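Local coordinates for protein NAD-dependent epimerase/dehydratase (Bacteroides thetaiotaomicron, PDB 3DHN) that is a putative NAD-dependent epimerase/dehydratase that probably binds NAD(P) in a Rossmann-type domain and may act as an oxidoreductase, at residues A[8-13]-A[71-76]; A[32-37]-A[51-56]; A[177-182]-A[211-216]. One frame throughout, in Å; residues are numbered along the deposited sequence.

Contact 1 (A[8-13]-A[71-76])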
loop_
_atom_site.group_PDB
_atom_site.type_symbol
_atom_site.label_atom_id
_atom_site.label_comp_id
_atom_site.label_asym_id
_atom_site.label_seq_id
_atom_site.Cartn_x
_atom_site.Cartn_y
_atom_site.Cartn_z
ATOM N N VAL A 8 7.772 -10.233 -1.589
ATOM C CA VAL A 8 7.675 -10.175 -0.141
ATOM C C VAL A 8 6.550 -9.195 0.180
ATOM O O VAL A 8 6.479 -8.111 -0.405
ATOM C CB VAL A 8 8.959 -9.636 0.498
ATOM C CG1 VAL A 8 8.840 -9.701 2.014
ATOM C CG2 VAL A 8 10.159 -10.429 0.009
ATOM N N LEU A 9 5.672 -9.578 1.101
ATOM C CA LEU A 9 4.561 -8.724 1.500
ATOM C C LEU A 9 4.770 -8.379 2.969
ATOM O O LEU A 9 4.625 -9.237 3.845
ATOM C CB LEU A 9 3.235 -9.466 1.324
ATOM C CG LEU A 9 1.964 -8.712 0.908
ATOM C CD1 LEU A 9 0.769 -9.594 1.242
ATOM C CD2 LEU A 9 1.841 -7.372 1.610
ATOM N N ILE A 10 5.135 -7.132 3.241
ATOM C CA ILE A 10 5.361 -6.688 4.613
ATOM C C ILE A 10 4.066 -6.161 5.235
ATOM O O ILE A 10 3.422 -5.247 4.699
ATOM C CB ILE A 10 6.450 -5.598 4.664
ATOM C CG1 ILE A 10 7.789 -6.191 4.198
ATOM C CG2 ILE A 10 6.577 -5.046 6.079
ATOM C CD1 ILE A 10 8.920 -5.189 4.109
ATOM N N GLY A 11 3.687 -6.752 6.364
ATOM C CA GLY A 11 2.467 -6.354 7.035
ATOM C C GLY A 11 1.288 -7.048 6.385
ATOM O O GLY A 11 0.254 -6.429 6.107
ATOM N N ALA A 12 1.450 -8.346 6.140
ATOM C CA ALA A 12 0.411 -9.153 5.507
ATOM C C ALA A 12 -0.724 -9.497 6.463
ATOM O O ALA A 12 -1.159 -10.646 6.528
ATOM C CB ALA A 12 1.024 -10.438 4.940
ATOM N N SER A 13 -1.204 -8.499 7.197
ATOM C CA SER A 13 -2.291 -8.696 8.149
ATOM C C SER A 13 -3.304 -7.553 8.044
ATOM O O SER A 13 -3.066 -6.575 7.334
ATOM C CB SER A 13 -1.732 -8.759 9.564
ATOM O OG SER A 13 -1.054 -7.559 9.865
ATOM N N VAL A 71 8.892 -5.940 -3.741
ATOM C CA VAL A 71 8.390 -5.893 -2.375
ATOM C C VAL A 71 7.187 -4.960 -2.279
ATOM O O VAL A 71 7.198 -3.861 -2.829
ATOM C CB VAL A 71 9.470 -5.381 -1.387
ATOM C CG1 VAL A 71 8.847 -5.103 -0.012
ATOM C CG2 VAL A 71 10.585 -6.407 -1.254
ATOM N N ILE A 72 6.147 -5.417 -1.588
ATOM C CA ILE A 72 4.950 -4.624 -1.364
ATOM C C ILE A 72 4.842 -4.470 0.147
ATOM O O ILE A 72 4.951 -5.453 0.883
ATOM C CB ILE A 72 3.668 -5.339 -1.848
ATOM C CG1 ILE A 72 3.732 -5.597 -3.352
ATOM C CG2 ILE A 72 2.439 -4.496 -1.491
ATOM C CD1 ILE A 72 2.591 -6.478 -3.862
ATOM N N SER A 73 4.643 -3.241 0.614
ATOM C CA SER A 73 4.506 -3.008 2.043
ATOM C C SER A 73 3.131 -2.454 2.407
ATOM O O SER A 73 2.704 -1.427 1.866
ATOM C CB SER A 73 5.583 -2.045 2.543
ATOM O OG SER A 73 5.370 -1.741 3.917
ATOM N N ALA A 74 2.450 -3.143 3.320
ATOM C CA ALA A 74 1.132 -2.734 3.803
ATOM C C ALA A 74 1.212 -2.366 5.292
ATOM O O ALA A 74 0.217 -2.446 6.019
ATOM C CB ALA A 74 0.119 -3.860 3.593
ATOM N N PHE A 75 2.400 -1.962 5.736
ATOM C CA PHE A 75 2.628 -1.584 7.125
ATOM C C PHE A 75 1.746 -0.443 7.632
ATOM O O PHE A 75 1.581 0.586 6.971
ATOM C CB PHE A 75 4.091 -1.182 7.333
ATOM C CG PHE A 75 4.368 -0.579 8.685
ATOM C CD1 PHE A 75 4.507 -1.386 9.809
ATOM C CD2 PHE A 75 4.430 0.803 8.840
ATOM C CE1 PHE A 75 4.698 -0.824 11.077
ATOM C CE2 PHE A 75 4.622 1.378 10.100
ATOM C CZ PHE A 75 4.755 0.561 11.223
ATOM N N ASN A 76 1.208 -0.639 8.832
ATOM C CA ASN A 76 0.367 0.339 9.512
ATOM C C ASN A 76 0.412 -0.011 11.004
ATOM O O ASN A 76 0.452 -1.184 11.367
ATOM C CB ASN A 76 -1.073 0.259 8.999
ATOM C CG ASN A 76 -2.016 1.176 9.763
ATOM O OD1 ASN A 76 -1.818 2.389 9.816
ATOM N ND2 ASN A 76 -3.053 0.596 10.357
HETATM O O HOH W 1 -0.868 -4.445 7.326
#

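Contact 2 (A[32-37]-A[51-56])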
loop_
_atom_site.group_PDB
_atom_site.type_symbol
_atom_site.label_atom_id
_atom_site.label_comp_id
_atom_site.label_asym_id
_atom_site.label_seq_id
_atom_site.Cartn_x
_atom_site.Cartn_y
_atom_site.Cartn_z
ATOM N N THR A 32 6.254 -14.314 0.356
ATOM C CA THR A 32 6.827 -14.402 1.687
ATOM C C THR A 32 6.104 -13.316 2.481
ATOM O O THR A 32 6.362 -12.119 2.308
ATOM C CB THR A 32 8.339 -14.120 1.707
ATOM O OG1 THR A 32 9.022 -15.131 0.957
ATOM C CG2 THR A 32 8.858 -14.135 3.138
ATOM N N ALA A 33 5.173 -13.738 3.332
ATOM C CA ALA A 33 4.404 -12.807 4.144
ATOM C C ALA A 33 5.102 -12.559 5.467
ATOM O O ALA A 33 5.488 -13.499 6.155
ATOM C CB ALA A 33 3.001 -13.359 4.386
ATOM N N VAL A 34 5.260 -11.288 5.818
ATOM C CA VAL A 34 5.909 -10.921 7.070
ATOM C C VAL A 34 4.873 -10.283 7.984
ATOM O O VAL A 34 4.269 -9.262 7.637
ATOM C CB VAL A 34 7.060 -9.924 6.832
ATOM C CG1 VAL A 34 7.889 -9.785 8.092
ATOM C CG2 VAL A 34 7.923 -10.392 5.669
ATOM N N VAL A 35 4.671 -10.884 9.155
ATOM C CA VAL A 35 3.679 -10.389 10.108
ATOM C C VAL A 35 4.173 -10.482 11.548
ATOM O O VAL A 35 5.163 -11.152 11.824
ATOM C CB VAL A 35 2.383 -11.209 10.000
ATOM C CG1 VAL A 35 1.772 -11.047 8.616
ATOM C CG2 VAL A 35 2.686 -12.692 10.279
ATOM N N ARG A 36 3.483 -9.806 12.461
ATOM C CA ARG A 36 3.858 -9.852 13.872
ATOM C C ARG A 36 3.319 -11.102 14.555
ATOM O O ARG A 36 3.929 -11.603 15.497
ATOM C CB ARG A 36 3.333 -8.630 14.634
ATOM C CG ARG A 36 4.285 -7.437 14.669
ATOM C CD ARG A 36 3.749 -6.333 15.581
ATOM N NE ARG A 36 4.510 -5.093 15.451
ATOM C CZ ARG A 36 4.258 -3.982 16.137
ATOM N NH1 ARG A 36 3.261 -3.951 17.009
ATOM N NH2 ARG A 36 4.997 -2.897 15.942
ATOM N N HIS A 37 2.178 -11.600 14.080
ATOM C CA HIS A 37 1.537 -12.776 14.666
ATOM C C HIS A 37 1.221 -13.836 13.611
ATOM O O HIS A 37 0.120 -13.872 13.061
ATOM C CB HIS A 37 0.247 -12.355 15.372
ATOM C CG HIS A 37 0.446 -11.323 16.436
ATOM N ND1 HIS A 37 0.937 -11.627 17.687
ATOM C CD2 HIS A 37 0.223 -9.987 16.434
ATOM C CE1 HIS A 37 1.002 -10.524 18.413
ATOM N NE2 HIS A 37 0.573 -9.515 17.676
ATOM N N LYS A 51 6.897 -15.285 7.861
ATOM C CA LYS A 51 8.046 -14.919 8.683
ATOM C C LYS A 51 7.800 -13.711 9.573
ATOM O O LYS A 51 6.958 -12.865 9.269
ATOM C CB LYS A 51 9.261 -14.621 7.796
ATOM C CG LYS A 51 9.823 -15.807 7.015
ATOM C CD LYS A 51 11.096 -15.396 6.267
ATOM C CE LYS A 51 11.783 -16.574 5.584
ATOM N NZ LYS A 51 11.038 -17.075 4.393
ATOM N N LYS A 52 8.559 -13.645 10.667
ATOM C CA LYS A 52 8.502 -12.529 11.608
ATOM C C LYS A 52 9.725 -11.657 11.365
ATOM O O LYS A 52 10.821 -12.167 11.119
ATOM C CB LYS A 52 8.539 -13.008 13.067
ATOM C CG LYS A 52 7.201 -13.441 13.630
ATOM C CD LYS A 52 7.311 -13.894 15.087
ATOM C CE LYS A 52 7.661 -12.741 16.022
ATOM N NZ LYS A 52 7.638 -13.145 17.461
ATOM N N ALA A 53 9.539 -10.346 11.431
ATOM C CA ALA A 53 10.643 -9.418 11.241
ATOM C C ALA A 53 10.380 -8.144 12.026
ATOM O O ALA A 53 9.230 -7.761 12.229
ATOM C CB ALA A 53 10.818 -9.096 9.759
ATOM N N ASP A 54 11.445 -7.498 12.479
ATOM C CA ASP A 54 11.303 -6.252 13.218
ATOM C C ASP A 54 11.340 -5.114 12.200
ATOM O O ASP A 54 12.400 -4.565 11.903
ATOM C CB ASP A 54 12.444 -6.087 14.216
ATOM C CG ASP A 54 12.174 -4.991 15.218
ATOM O OD1 ASP A 54 11.601 -3.953 14.825
ATOM O OD2 ASP A 54 12.539 -5.163 16.399
ATOM N N VAL A 55 10.172 -4.766 11.667
ATOM C CA VAL A 55 10.063 -3.717 10.663
ATOM C C VAL A 55 10.810 -2.424 11.008
ATOM O O VAL A 55 11.112 -1.631 10.117
ATOM C CB VAL A 55 8.571 -3.406 10.364
ATOM C CG1 VAL A 55 8.206 -2.014 10.849
ATOM C CG2 VAL A 55 8.300 -3.547 8.880
ATOM N N SER A 56 11.114 -2.213 12.287
ATOM C CA SER A 56 11.830 -1.008 12.703
ATOM C C SER A 56 13.349 -1.195 12.619
ATOM O O SER A 56 14.117 -0.252 12.825
ATOM C CB SER A 56 11.438 -0.616 14.135
ATOM O OG SER A 56 12.060 -1.450 15.098
#

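Contact 3 (A[177-182]-A[211-216])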
loop_
_atom_site.group_PDB
_atom_site.type_symbol
_atom_site.label_atom_id
_atom_site.label_comp_id
_atom_site.label_asym_id
_atom_site.label_seq_id
_atom_site.Cartn_x
_atom_site.Cartn_y
_atom_site.Cartn_z
ATOM N N LEU A 177 -9.236 4.573 -12.315
ATOM C CA LEU A 177 -7.864 4.736 -11.843
ATOM C C LEU A 177 -7.471 6.169 -12.152
ATOM O O LEU A 177 -7.657 6.654 -13.271
ATOM C CB LEU A 177 -6.897 3.760 -12.535
ATOM C CG LEU A 177 -7.052 2.278 -12.150
ATOM C CD1 LEU A 177 -6.081 1.441 -12.960
ATOM C CD2 LEU A 177 -6.807 2.084 -10.664
ATOM N N GLY A 178 -6.945 6.858 -11.146
ATOM C CA GLY A 178 -6.556 8.239 -11.339
ATOM C C GLY A 178 -5.108 8.467 -10.979
ATOM O O GLY A 178 -4.357 7.514 -10.757
ATOM N N LYS A 179 -4.723 9.738 -10.915
ATOM C CA LYS A 179 -3.358 10.104 -10.584
ATOM C C LYS A 179 -3.300 10.799 -9.222
ATOM O O LYS A 179 -3.168 10.129 -8.199
ATOM C CB LYS A 179 -2.779 11.013 -11.678
ATOM C CG LYS A 179 -1.254 11.090 -11.666
ATOM C CD LYS A 179 -0.733 12.038 -12.741
ATOM C CE LYS A 179 0.737 11.773 -13.053
ATOM N NZ LYS A 179 1.620 11.861 -11.851
ATOM N N ASP A 180 -3.430 12.127 -9.200
ATOM C CA ASP A 180 -3.355 12.863 -7.937
ATOM C C ASP A 180 -4.655 13.443 -7.381
ATOM O O ASP A 180 -4.684 13.916 -6.242
ATOM C CB ASP A 180 -2.319 13.980 -8.047
ATOM C CG ASP A 180 -0.923 13.457 -8.314
ATOM O OD1 ASP A 180 -0.521 12.471 -7.650
ATOM O OD2 ASP A 180 -0.226 14.034 -9.182
ATOM N N ASP A 181 -5.726 13.422 -8.169
ATOM C CA ASP A 181 -7.007 13.954 -7.702
ATOM C C ASP A 181 -7.870 12.859 -7.114
ATOM O O ASP A 181 -7.955 11.768 -7.669
ATOM C CB ASP A 181 -7.785 14.614 -8.843
ATOM C CG ASP A 181 -7.167 15.912 -9.296
ATOM O OD1 ASP A 181 -6.432 16.538 -8.501
ATOM O OD2 ASP A 181 -7.434 16.313 -10.448
HETATM N N MSE A 182 -8.523 13.157 -5.999
HETATM C CA MSE A 182 -9.400 12.191 -5.352
HETATM C C MSE A 182 -10.548 11.803 -6.292
HETATM O O MSE A 182 -11.140 12.666 -6.953
HETATM C CB MSE A 182 -9.955 12.779 -4.048
HETATM C CG MSE A 182 -10.927 11.854 -3.307
HETATM SE SE MSE A 182 -11.325 12.477 -1.501
HETATM C CE MSE A 182 -9.672 11.942 -0.668
ATOM N N HIS A 211 5.653 4.290 -12.556
ATOM C CA HIS A 211 7.044 4.305 -12.106
ATOM C C HIS A 211 7.399 5.555 -11.315
ATOM O O HIS A 211 7.213 6.676 -11.788
ATOM C CB HIS A 211 7.981 4.195 -13.314
ATOM C CG HIS A 211 7.683 3.023 -14.192
ATOM N ND1 HIS A 211 8.009 1.730 -13.843
ATOM C CD2 HIS A 211 7.033 2.941 -15.379
ATOM C CE1 HIS A 211 7.573 0.900 -14.774
ATOM N NE2 HIS A 211 6.976 1.610 -15.717
ATOM N N GLN A 212 7.931 5.349 -10.114
ATOM C CA GLN A 212 8.343 6.449 -9.247
ATOM C C GLN A 212 7.248 7.504 -9.161
ATOM O O GLN A 212 7.481 8.684 -9.439
ATOM C CB GLN A 212 9.640 7.087 -9.776
ATOM C CG GLN A 212 10.764 6.085 -10.072
ATOM C CD GLN A 212 12.080 6.756 -10.474
ATOM O OE1 GLN A 212 13.088 6.638 -9.778
ATOM N NE2 GLN A 212 12.068 7.456 -11.596
ATOM N N GLU A 213 6.048 7.078 -8.778
ATOM C CA GLU A 213 4.929 8.006 -8.665
ATOM C C GLU A 213 3.752 7.439 -7.875
ATOM O O GLU A 213 3.724 6.259 -7.505
ATOM C CB GLU A 213 4.448 8.416 -10.061
ATOM C CG GLU A 213 3.777 7.304 -10.859
ATOM C CD GLU A 213 3.698 7.625 -12.349
ATOM O OE1 GLU A 213 3.306 8.757 -12.694
ATOM O OE2 GLU A 213 4.027 6.746 -13.173
ATOM N N ARG A 214 2.772 8.294 -7.627
ATOM C CA ARG A 214 1.574 7.897 -6.902
ATOM C C ARG A 214 0.405 7.804 -7.872
ATOM O O ARG A 214 0.367 8.526 -8.879
ATOM C CB ARG A 214 1.256 8.945 -5.822
ATOM C CG ARG A 214 -0.044 8.715 -5.028
ATOM C CD ARG A 214 -1.248 9.409 -5.672
ATOM N NE ARG A 214 -1.165 10.866 -5.596
ATOM C CZ ARG A 214 -1.335 11.587 -4.490
ATOM N NH1 ARG A 214 -1.615 10.997 -3.335
ATOM N NH2 ARG A 214 -1.203 12.910 -4.535
ATOM N N PHE A 215 -0.522 6.885 -7.597
ATOM C CA PHE A 215 -1.743 6.792 -8.386
ATOM C C PHE A 215 -2.867 6.473 -7.407
ATOM O O PHE A 215 -2.604 6.161 -6.234
ATOM C CB PHE A 215 -1.642 5.786 -9.563
ATOM C CG PHE A 215 -1.696 4.331 -9.178
ATOM C CD1 PHE A 215 -0.616 3.707 -8.561
ATOM C CD2 PHE A 215 -2.803 3.560 -9.528
ATOM C CE1 PHE A 215 -0.640 2.333 -8.304
ATOM C CE2 PHE A 215 -2.834 2.195 -9.274
ATOM C CZ PHE A 215 -1.746 1.580 -8.662
ATOM N N THR A 216 -4.116 6.586 -7.858
ATOM C CA THR A 216 -5.241 6.370 -6.971
ATOM C C THR A 216 -6.404 5.620 -7.614
ATOM O O THR A 216 -6.390 5.324 -8.811
ATOM C CB THR A 216 -5.719 7.735 -6.392
ATOM O OG1 THR A 216 -6.690 7.521 -5.359
ATOM C CG2 THR A 216 -6.320 8.600 -7.500
HETATM O O HOH W 2 1.445 11.336 -9.151
HETATM O O HOH W 3 4.256 11.815 -12.187
#

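Contact 1 (A[8-13]-A[71-76])
Ile10 holds CG1 beside its backbone N (chi1 -64°), while Val71 sets CG1 anti to its own N (chi1 170°). The two branches therefore meet obliquely on one face of the sheet, Ile10 CD1 lying 4.1 Å from Val71 CG1. Val71 CG2 reaches back to Val8 CB at 4.0 Å. Helix 87-101 packs against Val71 and Ser73 on this face. On the other face Leu9 leans over so that its CD2 sits 3.7 Å from Ile72 O. That methyl also approaches Ala74 CB.

The backbones run parallel and in step. Ile72 N donates to Val8 O, and Ile10 N donates to Ile72 O. Ala74 N closes the ladder on Ile10 O at 2.7 Å. Beyond it the two segments part. Ala74 CB lies 3.6 Å from Gly11 O. A water is hydrogen-bonded to both Gly11 O and Ala74 O, at 2.6 Å from each, and links the two ends.

These are the first and fourth strands of the chain, side by side in the middle of the sheet. Gly11 begins a glycine-rich turn of the GxxGxxG type. Such a turn, beside the end of the neighbouring strand, is typical of the dinucleotide-binding site of a Rossmann fold.

Contact 2 (A[32-37]-A[51-56])
Val34 and Ala53 make the tight point of this contact. Val34 CG1 lies 3.4 Å from Ala53 CB, closer than carbon atoms usually pack. Val34 sets CG1 anti to the backbone N (chi1 -168°), which lets it meet Lys51 O as well, at 3.4 Å. Helix 58-65 closes over this spot, with Val64 touching Val34. Next to it the backbones pair as parallel strands. Lys51 N donates to Ala33 O at 2.8 Å, and Val35 N donates to Lys51 O at 3.0 Å. Lys51 O also receives a close CA-H contact from Val34.

The outer side is looser and faces solvent. Lys51 passes its chain over Thr32 at a slant and bends at the last torsion (chi4 72°). This leaves Lys51 NZ 3.9 Å from Thr32 CG2, a contact of packing alone. Lys52 lays its CG 3.6 Å from Val35 O, and its CE passes near Arg36 O.

After Ala53 the two segments separate. Asp54 OD1 accepts from the backbone N of Ser56, an Asx turn, and also from its hydroxyl, shortly before helix 58-65. Arg36 NH2 stays 6.8 Å from Asp54 OD1, too far for a salt bridge.

The contact is thus held by backbone bonds and one small apolar contact, while the charged ends stay at the surface. A basic residue just past the second strand, like Arg36, binds the NADP phosphate in many Rossmann relatives. Its place here is consistent with such a role, which remains unproven.

Contact 3 (A[177-182]-A[211-216])
Arg214 folds back on itself to reach Asp180. Its CG is anti to the backbone N, and the chain then bends at chi2 (-91°) and again at chi3. This brings Arg214 NE to Asp180 OD1 at 2.7 Å, in a salt bridge that is nearly straight. The carboxylate sits at the edge of the guanidinium, its own plane turned 64° from it. OD1 uses its anti lone pair for NE. It also takes a weak bond from NH2 and a third from a water. Asp180 O lies over one guanidinium face, and NH1 is bonded to Ser161 and Ser115.

The backbone pairing is short. Gly178 and Thr216 form an antiparallel hydrogen-bonded pair, where the outermost strand 176-178 joins strand 213-218 at the edge of the Rossmann-type sheet.

Phe215 sets CG between its backbone N and carbonyl carbon (chi1 75°). Its CB sits 3.4 Å from Gly178 O, and Phe215 CE2, on the ring edge, meets Leu177 CD2 at 4.2 Å. Thr216 CG2 lies 3.6 Å from both Asp181 O and Lys179 O, while OG1 bonds to Ser161 O. On the outer side Lys179 crosses Glu213 at about a right angle. Lys179 NZ to Glu213 OE1 is a long salt bridge of 3.6 Å, and a water spans the same two atoms.

In the fold
From the N terminus, strand 6-10 enters contact 1 first. The chain then passes through helix 14-25 and reaches strand 30-34. Contact 2 closes a short loop there, when residues 51-56 return beside 32-37. Residues 71-76 close contact 1 later, so contact 2 is nested inside it. The two touch directly, because strands 6-10 and 30-34 are neighbours in the sheet. Contact 3 follows in series and crosses neither. It closes a loop holding helix 194-206, and its centre is about 28 Å from that of contact 2. Together the contacts tie one edge, the middle and the far edge of a single sheet.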